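Local coordinates for putative MCP-type signal transduction protein (Campylobacter jejuni subsp. jejuni serotype O:2, PDB 4WY9) that serves as the periplasmic tandem-PAS sensing domain of the chemoreceptor Tlp1 in chemotaxis, probably recognising its ligands indirectly, at residues 10-15 with 202-207; 254-259 with 285-290; 78-83 with 126-131; 24-29 with 193-198; 209-212 with 218-221. One frame throughout, in Å; residues are numbered along the deposited sequence.

Contact 1 (10-15 with 202-207); sequences KNTEDI and QKYDGE
Y204 and I15 lose the most surface to each other's segments where the long helix 8-51 meets the loop 202-207, and they illustrate how the end of a tyrosine can be gripped by an aliphatic chain. The phenol oxygen OH of Y204 lies 3.6 Å from CD1 of I15 and 3.7 Å from its CG2, so both branches of the isoleucine close on the hydroxyl end of the ring. Because chi1 of I15 is -70°, CG2 stands anti to the backbone N; it reaches the ring at its edge, near the ring plane. The same CG2 also meets the aliphatic stem of K203, 3.8 Å from CD, the two chains crossing at about a right angle. K203 in turn lays its CG over one face of the neighbouring tyrosine ring, toward the rim.

T12, one turn earlier on the helix, adds its methyl carbon CG2 and a polar link. A water donates to its OG1 at 2.7 Å and lies 2.8 Å from OH of Y204, bridging helix and loop. OG1 is also bonded to I8 O within the helix. The loop is braced from behind by E207, whose OE1 accepts both K203 N (2.8 Å) and Y204 N (3.1 Å), while a type II turn from Y204 to E207, with G206 at positive phi, returns the chain. T12 and Y204 both rest on A285 and V290. Here the loop leading into the second PAS-like module docks on the long N-terminal helix, as in double-Cache sensor domains.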
# COMPACT_ATOMS: atom_id res chain seq x y z
N LYS A 10 17.62 -14.84 24.71
CA LYS A 10 18.14 -15.23 23.40
C LYS A 10 17.04 -15.86 22.56
O LYS A 10 16.88 -15.56 21.37
CB LYS A 10 19.30 -16.21 23.54
CG LYS A 10 19.75 -16.82 22.23
CD LYS A 10 20.68 -18.01 22.45
CE LYS A 10 21.15 -18.55 21.12
NZ LYS A 10 22.06 -19.74 21.32
N ASN A 11 16.28 -16.75 23.17
CA ASN A 11 15.23 -17.42 22.42
C ASN A 11 14.14 -16.44 21.97
O ASN A 11 13.64 -16.53 20.84
CB ASN A 11 14.65 -18.56 23.24
CG ASN A 11 13.86 -19.53 22.42
OD1 ASN A 11 14.28 -19.89 21.26
ND2 ASN A 11 12.73 -19.96 22.93
N THR A 12 13.82 -15.48 22.83
CA THR A 12 12.80 -14.50 22.52
C THR A 12 13.26 -13.65 21.34
O THR A 12 12.49 -13.34 20.42
CB THR A 12 12.44 -13.59 23.70
OG1 THR A 12 11.96 -14.38 24.79
CG2 THR A 12 11.38 -12.58 23.34
N GLU A 13 14.51 -13.22 21.37
CA GLU A 13 15.08 -12.45 20.27
C GLU A 13 14.97 -13.24 18.96
O GLU A 13 14.58 -12.70 17.93
CB GLU A 13 16.51 -12.07 20.58
CG GLU A 13 16.64 -11.08 21.74
CD GLU A 13 18.07 -10.92 22.28
OE1 GLU A 13 18.93 -11.80 22.01
OE2 GLU A 13 18.35 -9.93 23.01
N ASP A 14 15.31 -14.53 19.01
CA ASP A 14 15.28 -15.33 17.80
C ASP A 14 13.85 -15.53 17.33
O ASP A 14 13.57 -15.54 16.12
CB ASP A 14 15.95 -16.69 18.03
CG ASP A 14 17.45 -16.60 18.21
OD1 ASP A 14 18.05 -15.60 17.83
OD2 ASP A 14 18.03 -17.58 18.74
N ILE A 15 12.95 -15.74 18.25
CA ILE A 15 11.53 -15.90 17.92
C ILE A 15 11.00 -14.64 17.26
O ILE A 15 10.31 -14.70 16.22
CB ILE A 15 10.70 -16.27 19.16
CG1 ILE A 15 11.03 -17.68 19.61
CG2 ILE A 15 9.21 -16.12 18.93
CD1 ILE A 15 10.62 -18.01 21.04
N GLN A 202 -1.02 -14.06 18.32
CA GLN A 202 -0.50 -13.32 19.49
C GLN A 202 0.26 -14.26 20.40
O GLN A 202 -0.35 -15.13 21.03
CB GLN A 202 -1.65 -12.60 20.24
CG GLN A 202 -1.23 -11.69 21.41
CD GLN A 202 -0.79 -10.29 20.91
OE1 GLN A 202 -0.44 -10.11 19.75
NE2 GLN A 202 -0.78 -9.31 21.80
N LYS A 203 1.56 -14.14 20.46
CA LYS A 203 2.38 -15.08 21.24
C LYS A 203 2.65 -14.56 22.62
O LYS A 203 2.76 -15.37 23.55
CB LYS A 203 3.68 -15.37 20.52
CG LYS A 203 4.49 -16.47 21.18
CD LYS A 203 5.71 -16.81 20.36
CE LYS A 203 6.50 -17.91 21.05
NZ LYS A 203 5.76 -19.18 20.90
N TYR A 204 2.77 -13.26 22.79
CA TYR A 204 3.09 -12.70 24.08
C TYR A 204 2.03 -11.70 24.53
O TYR A 204 1.46 -10.97 23.70
CB TYR A 204 4.45 -11.99 24.05
CG TYR A 204 5.56 -12.88 23.62
CD1 TYR A 204 6.15 -13.75 24.52
CD2 TYR A 204 6.08 -12.87 22.32
CE1 TYR A 204 7.15 -14.58 24.15
CE2 TYR A 204 7.11 -13.70 21.95
CZ TYR A 204 7.65 -14.57 22.87
OH TYR A 204 8.66 -15.43 22.51
N ASP A 205 1.82 -11.63 25.83
CA ASP A 205 0.94 -10.62 26.39
C ASP A 205 1.49 -9.24 26.04
O ASP A 205 2.65 -8.94 26.32
CB ASP A 205 0.87 -10.79 27.91
CG ASP A 205 0.27 -12.13 28.33
OD1 ASP A 205 0.32 -13.09 27.59
OD2 ASP A 205 -0.34 -12.18 29.41
N GLY A 206 0.66 -8.39 25.44
CA GLY A 206 1.08 -7.07 25.10
C GLY A 206 1.93 -6.96 23.87
O GLY A 206 2.44 -5.87 23.56
N GLU A 207 2.09 -8.05 23.13
CA GLU A 207 2.83 -8.03 21.88
C GLU A 207 2.22 -7.01 20.91
O GLU A 207 1.00 -6.98 20.74
CB GLU A 207 2.84 -9.41 21.24
CG GLU A 207 3.35 -9.48 19.83
CD GLU A 207 3.37 -10.88 19.26
OE1 GLU A 207 3.13 -11.84 20.03
OE2 GLU A 207 3.60 -11.02 18.02
O HOH W 1 10.06 -16.32 24.73

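Contact 2 (254-259 with 285-290); sequences VFNYIA and APKYSV. With ACT (acetate ion), chain B.
At the edge of the five-stranded antiparallel PAS sheet, the side chain of K287, at the start of the helix that follows strand 277-286, crosses the surface to N256 on the outermost strand 253-258. The lysine spans the gap with a chain that is extended beyond CG, and it meets the asparagine at about a right angle: its NZ is 3.4 Å from CG of N256, and its CE is 4.0 Å from that same carbon. The ammonium group has firmer partners nearby. NZ forms a salt bridge with D264 and a cation-pi interaction with Y266, on which N256 also rests, so the charge is held over the intervening strand 264-274.

The strand order of this PAS sheet is 2-1-5-4-3, and the contact therefore links its third strand in chain order to the helix that follows its fifth. There P286 takes the N-cap position: its carbonyl O accepts V290 N at 3.1 Å as the chain turns into the helix 287-291. S289, in the first turn, bonds through OG to D205 O.

The next residue of the edge strand, Y257, turns to the other face of the sheet. With CG anti to the backbone N (chi1 177°), its phenol reaches an acetate ion, probably from the crystallisation liquor, and OH donates to OXT at 2.6 Å. The acetate oxygen approaches the ring at its edge, near its plane, and lies 3.4 Å from A259 CA. The ion is also hydrogen-bonded to S260 OG and H221 NE2.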
# COMPACT_ATOMS: atom_id res chain seq x y z
N VAL A 254 17.26 -7.03 16.22
CA VAL A 254 16.46 -7.13 17.42
C VAL A 254 17.06 -6.28 18.51
O VAL A 254 18.25 -6.39 18.82
CB VAL A 254 16.31 -8.60 17.92
CG1 VAL A 254 15.19 -8.62 19.00
CG2 VAL A 254 15.94 -9.53 16.79
N PHE A 255 16.22 -5.46 19.12
CA PHE A 255 16.64 -4.39 19.98
C PHE A 255 15.90 -4.36 21.30
O PHE A 255 14.76 -4.81 21.38
CB PHE A 255 16.43 -3.03 19.25
CG PHE A 255 17.05 -2.98 17.91
CD1 PHE A 255 18.38 -2.74 17.76
CD2 PHE A 255 16.28 -3.22 16.79
CE1 PHE A 255 18.97 -2.72 16.52
CE2 PHE A 255 16.85 -3.21 15.52
CZ PHE A 255 18.20 -2.95 15.39
N ASN A 256 16.52 -3.78 22.31
CA ASN A 256 15.79 -3.30 23.46
C ASN A 256 14.98 -2.09 23.02
O ASN A 256 15.49 -1.23 22.30
CB ASN A 256 16.74 -2.94 24.60
CG ASN A 256 17.29 -4.18 25.34
OD1 ASN A 256 17.33 -5.30 24.82
ND2 ASN A 256 17.77 -3.96 26.51
N TYR A 257 13.74 -2.00 23.45
CA TYR A 257 12.82 -1.00 22.94
C TYR A 257 11.78 -0.64 23.97
O TYR A 257 11.15 -1.51 24.53
CB TYR A 257 12.12 -1.56 21.68
CG TYR A 257 11.06 -0.68 21.05
CD1 TYR A 257 11.41 0.42 20.29
CD2 TYR A 257 9.70 -0.97 21.20
CE1 TYR A 257 10.46 1.21 19.71
CE2 TYR A 257 8.73 -0.17 20.60
CZ TYR A 257 9.12 0.93 19.88
OH TYR A 257 8.19 1.74 19.31
N ILE A 258 11.56 0.65 24.19
CA ILE A 258 10.51 1.11 25.07
C ILE A 258 9.35 1.59 24.21
O ILE A 258 9.49 2.57 23.48
CB ILE A 258 10.97 2.22 26.02
CG1 ILE A 258 12.11 1.71 26.90
CG2 ILE A 258 9.80 2.72 26.84
CD1 ILE A 258 12.64 2.74 27.84
N ALA A 259 8.24 0.87 24.28
CA ALA A 259 7.11 1.09 23.39
C ALA A 259 6.30 2.32 23.78
O ALA A 259 6.48 2.87 24.85
CB ALA A 259 6.21 -0.12 23.37
N ALA A 285 7.82 -7.78 22.18
CA ALA A 285 7.46 -8.63 23.32
C ALA A 285 7.87 -7.88 24.59
O ALA A 285 9.05 -7.70 24.82
CB ALA A 285 8.15 -9.98 23.25
N PRO A 286 6.88 -7.42 25.39
CA PRO A 286 7.26 -6.81 26.69
C PRO A 286 8.12 -7.76 27.49
O PRO A 286 7.79 -8.95 27.60
CB PRO A 286 5.92 -6.54 27.38
CG PRO A 286 4.98 -6.37 26.22
CD PRO A 286 5.43 -7.37 25.20
N LYS A 287 9.19 -7.25 28.09
CA LYS A 287 10.12 -8.13 28.82
C LYS A 287 9.42 -8.81 29.97
O LYS A 287 9.65 -9.99 30.26
CB LYS A 287 11.34 -7.36 29.28
CG LYS A 287 12.22 -6.87 28.16
CD LYS A 287 13.32 -5.97 28.59
CE LYS A 287 14.13 -5.43 27.47
NZ LYS A 287 15.03 -4.37 27.81
N TYR A 288 8.53 -8.10 30.64
CA TYR A 288 7.82 -8.70 31.78
C TYR A 288 6.95 -9.88 31.29
O TYR A 288 6.85 -10.90 31.99
CB TYR A 288 6.93 -7.66 32.47
CG TYR A 288 6.35 -8.17 33.73
CD1 TYR A 288 7.03 -8.06 34.95
CD2 TYR A 288 5.10 -8.80 33.74
CE1 TYR A 288 6.49 -8.55 36.10
CE2 TYR A 288 4.56 -9.31 34.91
CZ TYR A 288 5.24 -9.17 36.09
OH TYR A 288 4.72 -9.66 37.28
N SER A 289 6.37 -9.77 30.07
CA SER A 289 5.54 -10.83 29.54
C SER A 289 6.37 -12.07 29.20
O SER A 289 5.92 -13.20 29.31
CB SER A 289 4.81 -10.34 28.30
OG SER A 289 4.01 -9.24 28.61
N VAL A 290 7.59 -11.84 28.77
CA VAL A 290 8.52 -12.87 28.32
C VAL A 290 8.98 -13.70 29.51
O VAL A 290 9.12 -14.93 29.41
CB VAL A 290 9.72 -12.17 27.59
CG1 VAL A 290 10.93 -12.94 27.56
CG2 VAL A 290 9.24 -11.71 26.22
C ACT B . 4.85 1.10 19.59
O ACT B . 3.66 1.41 19.90
OXT ACT B . 5.78 1.57 20.31
CH3 ACT B . 5.14 0.27 18.40

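Contact 3 (78-83 with 126-131); sequences FTYLYL and DEIANL
Two CH-pi contacts form the centre of this interface, each presenting an aliphatic carbon from the short, weakly bonded helix 126-129 to a tyrosine of strand 78-83. CG2 of I128 sits over one face of the Y80 ring, 3.9 Å from its centroid and displaced toward the CD1 side, with CD1 of Y80 3.5 Å away. The methyl CB of A129 lies over a face of Y82 more squarely, 4.2 Å from the centroid and 15° off the ring normal. Y80 and Y82 are two residues apart and project from the same side of the strand, so consecutive helix residues meet alternate strand residues.

Apolar touches extend this pattern. CD1 of I128 lies over the same face, toward the opposite edge, 3.9 Å from CD2 of Y80, and CD1 of L131 approaches CZ at 3.8 Å and OH at 3.4 Å, obliquely to the ring. With chi1 at 46°, CG of Y80 stands between the backbone N and the carbonyl carbon, and the ring presents a face to I128.

Polar bonds lie around the contact and do not cross it. With all five touching residues buried, the helix is seated on this sheet of the first PDC sensor domain by shape and dispersion, and the buried phenol of Y80 is satisfied by OD1 of N167, outside the two segments.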
# COMPACT_ATOMS: atom_id res chain seq x y z
N PHE A 78 -9.27 -1.60 -4.89
CA PHE A 78 -9.73 -0.75 -5.96
C PHE A 78 -8.71 -0.67 -7.07
O PHE A 78 -7.50 -0.78 -6.85
CB PHE A 78 -10.01 0.67 -5.43
CG PHE A 78 -11.03 0.71 -4.33
CD1 PHE A 78 -12.40 0.83 -4.61
CD2 PHE A 78 -10.65 0.57 -2.98
CE1 PHE A 78 -13.33 0.83 -3.60
CE2 PHE A 78 -11.60 0.61 -1.97
CZ PHE A 78 -12.93 0.74 -2.28
N THR A 79 -9.21 -0.42 -8.28
CA THR A 79 -8.38 -0.24 -9.45
C THR A 79 -8.89 1.01 -10.16
O THR A 79 -10.10 1.25 -10.18
CB THR A 79 -8.46 -1.48 -10.39
OG1 THR A 79 -7.80 -2.62 -9.73
CG2 THR A 79 -7.84 -1.21 -11.74
N TYR A 80 -7.99 1.82 -10.67
CA TYR A 80 -8.41 3.05 -11.37
C TYR A 80 -7.58 3.38 -12.57
O TYR A 80 -6.36 3.18 -12.58
CB TYR A 80 -8.43 4.24 -10.41
CG TYR A 80 -7.21 4.35 -9.52
CD1 TYR A 80 -6.06 5.03 -9.95
CD2 TYR A 80 -7.19 3.77 -8.26
CE1 TYR A 80 -4.97 5.14 -9.13
CE2 TYR A 80 -6.07 3.86 -7.45
CZ TYR A 80 -4.97 4.54 -7.89
OH TYR A 80 -3.84 4.64 -7.07
N LEU A 81 -8.25 3.91 -13.59
CA LEU A 81 -7.62 4.51 -14.75
C LEU A 81 -8.03 5.95 -14.82
O LEU A 81 -9.22 6.26 -15.01
CB LEU A 81 -7.98 3.79 -16.04
CG LEU A 81 -7.35 4.41 -17.30
CD1 LEU A 81 -5.84 4.34 -17.28
CD2 LEU A 81 -7.88 3.74 -18.55
N TYR A 82 -7.07 6.85 -14.66
CA TYR A 82 -7.27 8.29 -14.78
C TYR A 82 -6.71 8.70 -16.14
O TYR A 82 -5.55 8.43 -16.43
CB TYR A 82 -6.57 9.01 -13.63
CG TYR A 82 -6.47 10.51 -13.72
CD1 TYR A 82 -7.48 11.29 -14.26
CD2 TYR A 82 -5.35 11.16 -13.23
CE1 TYR A 82 -7.36 12.67 -14.33
CE2 TYR A 82 -5.22 12.52 -13.29
CZ TYR A 82 -6.21 13.28 -13.85
OH TYR A 82 -6.06 14.65 -13.88
N LEU A 83 -7.53 9.31 -17.00
CA LEU A 83 -7.05 9.84 -18.27
C LEU A 83 -7.13 11.36 -18.25
O LEU A 83 -8.18 11.92 -17.92
CB LEU A 83 -7.86 9.30 -19.43
CG LEU A 83 -7.79 7.78 -19.65
CD1 LEU A 83 -8.65 7.36 -20.81
CD2 LEU A 83 -6.39 7.31 -19.88
N ASP A 126 -12.55 12.81 -7.20
CA ASP A 126 -11.30 13.55 -7.32
C ASP A 126 -10.25 13.11 -6.32
O ASP A 126 -9.06 13.45 -6.47
CB ASP A 126 -11.58 15.06 -7.20
CG ASP A 126 -12.14 15.61 -8.50
OD1 ASP A 126 -11.60 15.28 -9.57
OD2 ASP A 126 -13.11 16.38 -8.47
N GLU A 127 -10.64 12.35 -5.30
CA GLU A 127 -9.66 11.78 -4.37
C GLU A 127 -8.62 10.98 -5.14
O GLU A 127 -7.45 10.94 -4.79
CB GLU A 127 -10.35 10.91 -3.35
CG GLU A 127 -9.47 10.35 -2.28
CD GLU A 127 -10.24 9.92 -1.04
OE1 GLU A 127 -10.51 8.76 -0.93
OE2 GLU A 127 -10.63 10.79 -0.26
N ILE A 128 -9.04 10.33 -6.24
CA ILE A 128 -8.12 9.55 -7.05
C ILE A 128 -7.15 10.47 -7.82
O ILE A 128 -5.94 10.27 -7.81
CB ILE A 128 -8.86 8.62 -8.02
CG1 ILE A 128 -9.72 7.61 -7.27
CG2 ILE A 128 -7.86 7.91 -8.95
CD1 ILE A 128 -8.96 6.70 -6.36
N ALA A 129 -7.70 11.46 -8.49
CA ALA A 129 -6.90 12.35 -9.30
C ALA A 129 -5.90 13.14 -8.48
O ALA A 129 -4.84 13.50 -8.96
CB ALA A 129 -7.79 13.29 -10.11
N ASN A 130 -6.23 13.39 -7.22
CA ASN A 130 -5.39 14.18 -6.34
C ASN A 130 -4.43 13.38 -5.46
O ASN A 130 -3.69 13.95 -4.67
CB ASN A 130 -6.28 15.09 -5.48
CG ASN A 130 -6.98 16.19 -6.27
OD1 ASN A 130 -6.47 16.64 -7.30
ND2 ASN A 130 -8.16 16.57 -5.85
N LEU A 131 -4.37 12.06 -5.68
CA LEU A 131 -3.40 11.24 -4.95
C LEU A 131 -1.99 11.73 -5.21
O LEU A 131 -1.65 12.14 -6.33
CB LEU A 131 -3.50 9.79 -5.38
CG LEU A 131 -4.70 8.97 -4.95
CD1 LEU A 131 -4.69 7.64 -5.69
CD2 LEU A 131 -4.72 8.76 -3.45

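Contact 4 (24-29 with 193-198); sequences ATQTQG and ATYLLD
Q26 and Y195 stack flat against each other where the long helix 8-51 passes the helix 190-196. The amide plane of Q26 is only 9° from the ring plane of Y195, and its NE2 hovers 3.4 Å from CD2 while OE1 lies 3.6 Å from CD1, so the amide spans the ring from one side to the other. Such a parallel amide-ring stack directs the N-H groups alongside the ring and not into it. Nearer the hydroxyl end, CG of Q26 makes a CH-pi contact, 4.1 Å from the ring centroid. The glutamine reaches this far because its chain is fully drawn out, with CG anti to the backbone N (chi1 -175°).

The second contact is polar and comes at the ring edge: OH of Y195 donates to T27 OG1 at 2.8 Å, in the ring plane. One face and the hydroxyl of the tyrosine are thus held by two successive residues of one helix.

The next shell fixes these groups. T27 OG1 is also bonded to Y23 O one turn back, and T27 packs on F272. Y23 and I30, which flank this part of the same helix, touch the Y195 side chain as well. The helical turn that carries the tyrosine is closed by L197 N to A193 O at 2.9 Å, and L196 is turned inward onto L211 and I220. A connecting helix between the two sensor modules is thereby fastened to the long N-terminal helix running beside both, a layout consistent with tandem-PAS, Cache-type receptors.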
# COMPACT_ATOMS: atom_id res chain seq x y z
N ALA A 24 6.96 -10.04 7.12
CA ALA A 24 7.56 -9.25 6.04
C ALA A 24 7.47 -9.96 4.70
O ALA A 24 7.10 -9.36 3.69
CB ALA A 24 8.99 -8.90 6.34
N THR A 25 7.81 -11.25 4.69
CA THR A 25 7.78 -12.02 3.48
C THR A 25 6.38 -12.05 2.86
O THR A 25 6.20 -11.88 1.65
CB THR A 25 8.27 -13.47 3.73
OG1 THR A 25 9.65 -13.40 4.12
CG2 THR A 25 8.12 -14.35 2.50
N GLN A 26 5.38 -12.28 3.69
CA GLN A 26 4.02 -12.35 3.22
C GLN A 26 3.57 -11.00 2.66
O GLN A 26 2.97 -10.93 1.60
CB GLN A 26 3.08 -12.76 4.35
CG GLN A 26 1.66 -12.97 3.87
CD GLN A 26 0.79 -13.68 4.94
OE1 GLN A 26 1.28 -14.00 6.02
NE2 GLN A 26 -0.46 -13.86 4.64
N THR A 27 3.92 -9.92 3.35
CA THR A 27 3.54 -8.58 2.91
C THR A 27 4.23 -8.20 1.61
O THR A 27 3.61 -7.66 0.68
CB THR A 27 3.86 -7.56 4.00
OG1 THR A 27 3.29 -8.00 5.24
CG2 THR A 27 3.36 -6.18 3.68
N GLN A 28 5.52 -8.50 1.51
CA GLN A 28 6.30 -8.22 0.31
C GLN A 28 5.69 -8.97 -0.86
O GLN A 28 5.60 -8.44 -2.00
CB GLN A 28 7.76 -8.61 0.51
CG GLN A 28 8.68 -8.19 -0.62
CD GLN A 28 10.14 -8.44 -0.29
OE1 GLN A 28 10.96 -7.56 -0.38
NE2 GLN A 28 10.43 -9.62 0.00
N GLY A 29 5.23 -10.20 -0.63
CA GLY A 29 4.64 -10.97 -1.71
C GLY A 29 3.35 -10.38 -2.23
O GLY A 29 3.11 -10.37 -3.43
N ALA A 193 -4.02 -6.44 7.88
CA ALA A 193 -4.28 -6.58 9.30
C ALA A 193 -4.93 -7.94 9.63
O ALA A 193 -4.75 -8.47 10.72
CB ALA A 193 -5.14 -5.45 9.81
N THR A 194 -5.69 -8.49 8.68
CA THR A 194 -6.30 -9.80 8.85
C THR A 194 -5.28 -10.83 9.30
O THR A 194 -5.59 -11.68 10.15
CB THR A 194 -6.99 -10.28 7.55
OG1 THR A 194 -8.13 -9.46 7.33
CG2 THR A 194 -7.45 -11.71 7.63
N TYR A 195 -4.07 -10.81 8.76
CA TYR A 195 -3.05 -11.74 9.24
C TYR A 195 -2.10 -11.09 10.25
O TYR A 195 -1.70 -11.74 11.22
CB TYR A 195 -2.27 -12.39 8.09
CG TYR A 195 -1.44 -11.50 7.19
CD1 TYR A 195 -0.15 -11.12 7.53
CD2 TYR A 195 -1.93 -11.09 5.94
CE1 TYR A 195 0.62 -10.34 6.71
CE2 TYR A 195 -1.17 -10.30 5.11
CZ TYR A 195 0.12 -9.95 5.46
OH TYR A 195 0.84 -9.15 4.61
N LEU A 196 -1.75 -9.82 10.07
CA LEU A 196 -0.76 -9.22 10.94
C LEU A 196 -1.27 -9.07 12.37
O LEU A 196 -0.48 -9.14 13.31
CB LEU A 196 -0.27 -7.87 10.39
CG LEU A 196 0.87 -7.23 11.14
CD1 LEU A 196 2.08 -8.11 11.15
CD2 LEU A 196 1.17 -5.86 10.61
N LEU A 197 -2.59 -8.88 12.54
CA LEU A 197 -3.20 -8.74 13.85
C LEU A 197 -4.10 -9.91 14.22
O LEU A 197 -4.94 -9.81 15.12
CB LEU A 197 -3.99 -7.44 13.97
CG LEU A 197 -3.17 -6.18 13.81
CD1 LEU A 197 -4.07 -4.96 13.89
CD2 LEU A 197 -2.07 -6.10 14.85
N ASP A 198 -3.94 -11.05 13.55
CA ASP A 198 -4.74 -12.21 13.88
C ASP A 198 -4.48 -12.58 15.35
O ASP A 198 -3.33 -12.79 15.73
CB ASP A 198 -4.38 -13.37 12.95
CG ASP A 198 -5.27 -14.57 13.09
OD1 ASP A 198 -5.97 -14.72 14.12
OD2 ASP A 198 -5.24 -15.41 12.16

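Contact 5 (209-212 with 218-221); sequences RVLL and MAIH. With ACT (acetate ion), chain B.
L211 and I220 pair through their main chains, with L211 N donating to I220 O at 3.1 Å. In return, the carbonyl O of L211 accepts two donors, A219 N at 2.8 Å and I220 N at 3.2 Å. They use it differently: I220 N lies in the carbonyl plane on a lone pair, whereas A219 N is tilted 21° from that plane. Two residues facing one make this a classic beta bulge, set in the hairpin that forms one margin of the five-stranded PAS sheet. The register shifts by one beyond it, so L212 faces M218 as a non-hydrogen-bonded pair, with L212 CB 4.0 Å from M218 CG.

I220 O gains a further CA-H...O approach from V210 CA at 3.3 Å. The backbones of V210 and L212 bond instead to L282 and A280 on the adjoining strand, and that of M218 to L228 and K229. R209 reaches out to D198 O and Y23 OH through NH1.

Among side chains, CG2 of V210 rests obliquely against CD2 of H221. The imidazole is engaged at both nitrogens: ND1 bonds to N223 N, and NE2 donates almost straight (169°) to acetate O at 2.8 Å.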
# COMPACT_ATOMS: atom_id res chain seq x y z
N ARG A 209 2.26 -5.74 16.92
CA ARG A 209 2.60 -6.09 15.56
C ARG A 209 2.27 -4.91 14.67
O ARG A 209 1.12 -4.47 14.64
CB ARG A 209 1.88 -7.35 15.13
CG ARG A 209 2.31 -8.58 15.90
CD ARG A 209 1.44 -9.78 15.69
NE ARG A 209 0.21 -9.69 16.43
CZ ARG A 209 -0.82 -10.53 16.31
NH1 ARG A 209 -0.79 -11.47 15.38
NH2 ARG A 209 -1.89 -10.38 17.07
N VAL A 210 3.28 -4.37 14.00
CA VAL A 210 3.22 -3.08 13.35
C VAL A 210 3.81 -3.16 11.96
O VAL A 210 4.86 -3.76 11.74
CB VAL A 210 3.97 -2.01 14.17
CG1 VAL A 210 3.93 -0.65 13.52
CG2 VAL A 210 3.46 -1.95 15.62
N LEU A 211 3.12 -2.55 10.98
CA LEU A 211 3.65 -2.34 9.63
C LEU A 211 3.83 -0.84 9.44
O LEU A 211 2.88 -0.10 9.65
CB LEU A 211 2.75 -2.91 8.56
CG LEU A 211 3.16 -2.68 7.12
CD1 LEU A 211 4.45 -3.39 6.78
CD2 LEU A 211 2.06 -3.10 6.16
N LEU A 212 5.01 -0.42 9.04
CA LEU A 212 5.24 1.00 8.82
C LEU A 212 6.20 1.19 7.67
O LEU A 212 6.94 0.27 7.30
CB LEU A 212 5.71 1.68 10.10
CG LEU A 212 7.05 1.47 10.73
CD1 LEU A 212 7.20 2.31 11.98
CD2 LEU A 212 7.35 0.02 11.07
N MET A 218 2.90 4.72 10.12
CA MET A 218 2.30 3.44 10.40
C MET A 218 1.09 3.12 9.52
O MET A 218 0.18 3.92 9.39
CB MET A 218 1.94 3.34 11.86
CG MET A 218 3.19 3.27 12.75
SD MET A 218 2.82 3.24 14.51
CE MET A 218 2.45 4.96 14.79
N ALA A 219 1.12 1.94 8.93
CA ALA A 219 0.03 1.39 8.15
C ALA A 219 -0.89 0.56 9.02
O ALA A 219 -2.12 0.54 8.83
CB ALA A 219 0.60 0.52 7.05
N ILE A 220 -0.31 -0.16 9.98
CA ILE A 220 -1.02 -1.05 10.87
C ILE A 220 -0.40 -0.95 12.26
O ILE A 220 0.83 -1.05 12.39
CB ILE A 220 -1.00 -2.51 10.42
CG1 ILE A 220 -1.66 -2.68 9.05
CG2 ILE A 220 -1.69 -3.43 11.42
CD1 ILE A 220 -1.39 -3.98 8.40
N HIS A 221 -1.24 -0.76 13.28
CA HIS A 221 -0.85 -0.80 14.68
C HIS A 221 -2.05 -1.35 15.43
O HIS A 221 -3.18 -1.02 15.10
CB HIS A 221 -0.44 0.58 15.17
CG HIS A 221 0.18 0.62 16.53
ND1 HIS A 221 -0.54 0.40 17.69
CD2 HIS A 221 1.45 0.80 16.93
CE1 HIS A 221 0.27 0.44 18.73
NE2 HIS A 221 1.49 0.72 18.28
C ACT B . 4.85 1.10 19.59
O ACT B . 3.66 1.41 19.90
OXT ACT B . 5.78 1.57 20.31
CH3 ACT B . 5.14 0.27 18.40

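How the contacts relate
Contacts 3 and 5 are core and entirely buried, contacts 1 and 4 partly buried, and contact 2 lies at the surface. Contacts 1 and 4 both use helix 8-51, and each fastens a tyrosine to it, once through water and aliphatic carbon, once through a direct bond and a stacked amide. Contacts 2 and 5 reach the same sheet and share the acetate; one is a sparse approach of a lysine to an asparagine, its charge paired outside the contact with D264, the other largely main-chain bonding. Contact 4 meets contact 5 through D198 and R209, and contact 1 meets contact 2 through D205 and S289. Contact 3, with no hydrogen bond across it, stands apart in the other module.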